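Local coordinates for uncharacterized conserved protein (Methanococcus maripaludis S2, PDB 3C2Q) that catalyses the conversion of L-ornithine to L-proline with release of ammonia, using NAD(+) as cofactor, at residues G142-H148 with A172-D177; I164-G170 with I239-A244. All blocks are in the same frame, centred on the assembly; numbering follows the deposited sequence.

Contact 1 (G142-H148 with A172-D177); sequences GGPAIIH and ALATHD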
# COMPACT_ATOMS: atom_id res chain seq x y z
N GLY B 142 -13.95 -7.23 -13.38
CA GLY B 142 -13.44 -8.00 -12.25
C GLY B 142 -12.12 -8.71 -12.48
O GLY B 142 -11.79 -9.08 -13.62
N GLY B 143 -11.35 -8.87 -11.40
CA GLY B 143 -10.10 -9.64 -11.48
C GLY B 143 -10.20 -10.91 -10.65
O GLY B 143 -11.15 -11.08 -9.87
N PRO B 144 -9.23 -11.81 -10.80
CA PRO B 144 -9.32 -13.11 -10.15
C PRO B 144 -9.31 -13.08 -8.62
O PRO B 144 -9.69 -14.07 -8.01
CB PRO B 144 -8.08 -13.85 -10.67
CG PRO B 144 -7.10 -12.76 -11.03
CD PRO B 144 -7.98 -11.67 -11.58
N ALA B 145 -8.91 -11.96 -8.00
CA ALA B 145 -8.98 -11.87 -6.54
C ALA B 145 -10.38 -12.02 -5.99
O ALA B 145 -10.55 -12.40 -4.82
CB ALA B 145 -8.33 -10.55 -6.00
N ILE B 146 -11.38 -11.72 -6.81
CA ILE B 146 -12.77 -11.97 -6.43
C ILE B 146 -12.88 -13.42 -6.01
O ILE B 146 -13.52 -13.72 -5.00
CB ILE B 146 -13.75 -11.72 -7.62
CG1 ILE B 146 -13.83 -10.21 -7.94
CG2 ILE B 146 -15.18 -12.25 -7.28
CD1 ILE B 146 -14.45 -9.97 -9.34
N ILE B 147 -12.26 -14.31 -6.79
CA ILE B 147 -12.36 -15.75 -6.53
C ILE B 147 -11.45 -16.16 -5.37
O ILE B 147 -11.88 -16.86 -4.43
CB ILE B 147 -12.03 -16.64 -7.79
CG1 ILE B 147 -12.74 -16.12 -9.04
CG2 ILE B 147 -12.42 -18.11 -7.52
CD1 ILE B 147 -14.30 -15.92 -8.88
N HIS B 148 -10.20 -15.69 -5.42
CA HIS B 148 -9.24 -16.05 -4.37
C HIS B 148 -9.71 -15.67 -2.99
O HIS B 148 -9.39 -16.38 -2.04
CB HIS B 148 -7.86 -15.39 -4.59
CG HIS B 148 -7.29 -15.62 -5.95
ND1 HIS B 148 -7.54 -16.76 -6.69
CD2 HIS B 148 -6.51 -14.83 -6.72
CE1 HIS B 148 -6.92 -16.67 -7.86
NE2 HIS B 148 -6.27 -15.51 -7.90
N ALA B 172 -8.05 -15.14 -16.27
CA ALA B 172 -7.82 -15.57 -14.88
C ALA B 172 -9.12 -15.58 -14.06
O ALA B 172 -9.38 -16.56 -13.35
CB ALA B 172 -6.71 -14.74 -14.20
N LEU B 173 -9.94 -14.53 -14.16
CA LEU B 173 -11.21 -14.54 -13.48
C LEU B 173 -12.08 -15.76 -13.89
O LEU B 173 -12.59 -16.50 -13.03
CB LEU B 173 -12.01 -13.27 -13.71
CG LEU B 173 -13.42 -13.36 -13.07
CD1 LEU B 173 -13.33 -13.36 -11.53
CD2 LEU B 173 -14.33 -12.27 -13.48
N ALA B 174 -12.29 -15.92 -15.19
CA ALA B 174 -13.14 -17.02 -15.69
C ALA B 174 -12.60 -18.37 -15.31
O ALA B 174 -13.37 -19.24 -14.86
CB ALA B 174 -13.33 -16.92 -17.21
N THR B 175 -11.29 -18.58 -15.46
CA THR B 175 -10.74 -19.91 -15.23
C THR B 175 -10.65 -20.27 -13.75
O THR B 175 -10.82 -21.44 -13.41
CB THR B 175 -9.37 -20.17 -15.94
OG1 THR B 175 -8.37 -19.26 -15.42
CG2 THR B 175 -9.51 -20.00 -17.46
N HIS B 176 -10.40 -19.29 -12.87
CA HIS B 176 -10.49 -19.57 -11.42
C HIS B 176 -11.90 -19.76 -10.91
O HIS B 176 -12.11 -20.58 -10.00
CB HIS B 176 -9.70 -18.57 -10.55
CG HIS B 176 -8.20 -18.66 -10.76
ND1 HIS B 176 -7.47 -19.79 -10.46
CD2 HIS B 176 -7.32 -17.75 -11.23
CE1 HIS B 176 -6.19 -19.57 -10.74
NE2 HIS B 176 -6.08 -18.34 -11.23
N ASP B 177 -12.85 -19.00 -11.46
CA ASP B 177 -14.27 -19.25 -11.18
C ASP B 177 -14.59 -20.72 -11.53
O ASP B 177 -15.22 -21.45 -10.75
CB ASP B 177 -15.16 -18.30 -11.99
CG ASP B 177 -16.66 -18.65 -11.92
OD1 ASP B 177 -17.29 -18.60 -10.82
OD2 ASP B 177 -17.24 -18.95 -12.99
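His148 turns the edge of its ring onto one face of the His176 ring, a T-shaped pair with planes at 70° and centroids 4.8 Å apart. His148 CE1 does the touching, 3.6 Å from His176 CD2 and displaced from the ring centre toward the rim. The carbonyl oxygen of Pro144 sits over the centre of one face of the His148 ring, and this oxygen also accepts the backbone N-H groups of Ile147 and His148. Each imidazole has a polar partner: His148 ND1 bonds Ser186 OG, and His176 ND1 bonds Glu179 OE1. The setting is a Rossmann-type domain, where the glycine-rich turn after strand 138-142 meets the start of helix 171-183; Ala172, which probably helps bind NAD(+), packs its CB 3.8 Å from Pro144 CG. Leu173, its CG swung opposite the backbone N (chi1 175°), brings CD1 to 3.6 Å from Gly143 O. Ile147 crosses Leu173 at about a right angle; its CD1 reaches between Leu173 CD1 and Asp177 CB, while CG2 rests 3.5 Å from His176 O. An alanine here would lose all three atoms beyond CB and probably leave a gap between Leu173 and Asp177. Asp177 spends its carboxylate on the backbone N-H groups of Ile230 and Met231.

Contact 2 (I164-G170 with I239-A244); sequences IQAILAG and IPYVLA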
# COMPACT_ATOMS: atom_id res chain seq x y z
N ILE B 164 -26.84 -7.98 -12.81
CA ILE B 164 -25.65 -7.80 -13.64
C ILE B 164 -25.98 -7.97 -15.12
O ILE B 164 -26.37 -9.05 -15.51
CB ILE B 164 -24.54 -8.84 -13.24
CG1 ILE B 164 -24.26 -8.85 -11.72
CG2 ILE B 164 -23.28 -8.63 -14.06
CD1 ILE B 164 -24.07 -7.48 -11.13
N GLN B 165 -25.74 -6.94 -15.94
CA GLN B 165 -26.02 -7.03 -17.39
C GLN B 165 -24.79 -7.28 -18.28
O GLN B 165 -24.90 -7.54 -19.48
CB GLN B 165 -26.80 -5.80 -17.86
CG GLN B 165 -28.29 -5.78 -17.42
CD GLN B 165 -28.51 -5.77 -15.90
OE1 GLN B 165 -28.10 -4.84 -15.21
NE2 GLN B 165 -29.15 -6.83 -15.39
N ALA B 166 -23.59 -7.24 -17.69
CA ALA B 166 -22.39 -7.54 -18.43
C ALA B 166 -21.25 -7.79 -17.46
O ALA B 166 -21.22 -7.19 -16.38
CB ALA B 166 -22.01 -6.37 -19.42
N ILE B 167 -20.31 -8.63 -17.89
CA ILE B 167 -19.03 -8.84 -17.15
C ILE B 167 -17.84 -8.71 -18.07
O ILE B 167 -17.76 -9.37 -19.11
CB ILE B 167 -18.97 -10.24 -16.44
CG1 ILE B 167 -20.06 -10.33 -15.36
CG2 ILE B 167 -17.54 -10.47 -15.82
CD1 ILE B 167 -20.00 -11.60 -14.51
N LEU B 168 -16.91 -7.83 -17.71
CA LEU B 168 -15.67 -7.67 -18.43
C LEU B 168 -14.56 -8.18 -17.52
O LEU B 168 -14.49 -7.77 -16.37
CB LEU B 168 -15.45 -6.20 -18.76
CG LEU B 168 -16.63 -5.48 -19.42
CD1 LEU B 168 -16.22 -4.05 -19.73
CD2 LEU B 168 -17.04 -6.22 -20.69
N ALA B 169 -13.71 -9.06 -18.03
CA ALA B 169 -12.70 -9.68 -17.17
C ALA B 169 -11.65 -10.27 -18.09
O ALA B 169 -11.63 -9.92 -19.29
CB ALA B 169 -13.34 -10.75 -16.25
N GLY B 170 -10.76 -11.09 -17.54
CA GLY B 170 -9.76 -11.80 -18.30
C GLY B 170 -9.91 -13.30 -18.11
O GLY B 170 -10.84 -13.76 -17.46
N ILE B 239 -26.24 -13.42 -19.87
CA ILE B 239 -25.49 -12.21 -19.57
C ILE B 239 -24.21 -12.23 -20.38
O ILE B 239 -23.45 -13.16 -20.26
CB ILE B 239 -25.17 -12.07 -18.06
CG1 ILE B 239 -26.44 -11.71 -17.32
CG2 ILE B 239 -24.17 -10.91 -17.79
CD1 ILE B 239 -27.02 -12.81 -16.58
N PRO B 240 -24.00 -11.22 -21.23
CA PRO B 240 -22.81 -11.21 -22.07
C PRO B 240 -21.55 -10.94 -21.23
O PRO B 240 -21.62 -10.25 -20.22
CB PRO B 240 -23.05 -10.02 -23.00
CG PRO B 240 -23.92 -9.13 -22.24
CD PRO B 240 -24.84 -10.04 -21.45
N TYR B 241 -20.44 -11.52 -21.65
CA TYR B 241 -19.17 -11.23 -21.01
C TYR B 241 -18.13 -11.01 -22.08
O TYR B 241 -18.29 -11.45 -23.24
CB TYR B 241 -18.75 -12.34 -20.03
CG TYR B 241 -18.79 -13.75 -20.60
CD1 TYR B 241 -17.72 -14.26 -21.31
CD2 TYR B 241 -19.91 -14.57 -20.39
CE1 TYR B 241 -17.75 -15.54 -21.84
CE2 TYR B 241 -19.94 -15.87 -20.91
CZ TYR B 241 -18.86 -16.34 -21.64
OH TYR B 241 -18.88 -17.60 -22.15
N VAL B 242 -17.06 -10.32 -21.70
CA VAL B 242 -15.96 -10.12 -22.60
C VAL B 242 -14.73 -10.53 -21.82
O VAL B 242 -14.46 -9.94 -20.77
CB VAL B 242 -15.86 -8.62 -23.04
CG1 VAL B 242 -14.66 -8.40 -23.94
CG2 VAL B 242 -17.15 -8.13 -23.70
N LEU B 243 -14.01 -11.55 -22.28
CA LEU B 243 -12.80 -11.97 -21.62
C LEU B 243 -11.63 -11.54 -22.49
O LEU B 243 -11.45 -12.07 -23.61
CB LEU B 243 -12.79 -13.50 -21.41
CG LEU B 243 -13.93 -14.11 -20.59
CD1 LEU B 243 -13.69 -15.63 -20.49
CD2 LEU B 243 -14.06 -13.45 -19.21
N ALA B 244 -10.85 -10.58 -22.00
CA ALA B 244 -9.71 -10.06 -22.76
C ALA B 244 -8.48 -10.89 -22.44
O ALA B 244 -8.17 -11.10 -21.27
CB ALA B 244 -9.49 -8.59 -22.43
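Ile239 meets the 164-170 segment first, pressing CG1 to 3.2 Å from Ile164 O while its CG2 lies against the backbone between Gln165 and Ala166. With CG1 beside its own backbone N and opposite the carbonyl carbon (chi1 -73°), both branches can lie over this turn. Pro240 follows, its CD 3.2 Å from Gln165 O, and its carbonyl accepts the first ladder bond, from Ile167 N, in the carbonyl plane. Tyr241 pairs with Ile167; their CB atoms are 4.2 Å apart on the sheet face covered by helix 230-237, and the ring leads away, its OH hydrogen-bonded to Asp255 OD1. Val242 gives its N-H to Ile167 O at 2.8 Å and takes that of Ala169 on its own oxygen, both nearly straight on to the carbonyl. On the other face, under helix 260-271, Leu168 lies alongside Val242, its CD2 3.6 Å from Val242 CB. Leu243 returns to the Tyr241 side and sets CD2 4.1 Å from Ala169 CB. Ala244 closes the ladder, its N-H reaching Ala169 O at 2.9 Å. The parallel pairing thus satisfies the inward-facing amides and carbonyls of two mostly buried strands, leaving mainly apolar side chains to pack on the helices and loops of the two faces.

In the fold
After the N-terminal mixed sheet, the chain enters the Rossmann domain through helix 112-133 and strand 138-142, whose end, with the following turn and short helix 145-148, supplies the first half of contact 1. Strand 166-170 then supplies the first half of contact 2 and runs straight into helix 171-183, which closes contact 1 over a 23-residue loop. Several helices later, strand 241-244 closes contact 2 over 68 residues. The segments alternate, so the two loops cross instead of nesting. Gly142 N lies 3.1 Å from Leu168 O, a probable hydrogen bond, and Ala174 CB packs on Leu243 CD1. Together they tie strand 138-142, its turn and helix 171-183 to strand 241-244, one edge of the parallel sheet within this chain.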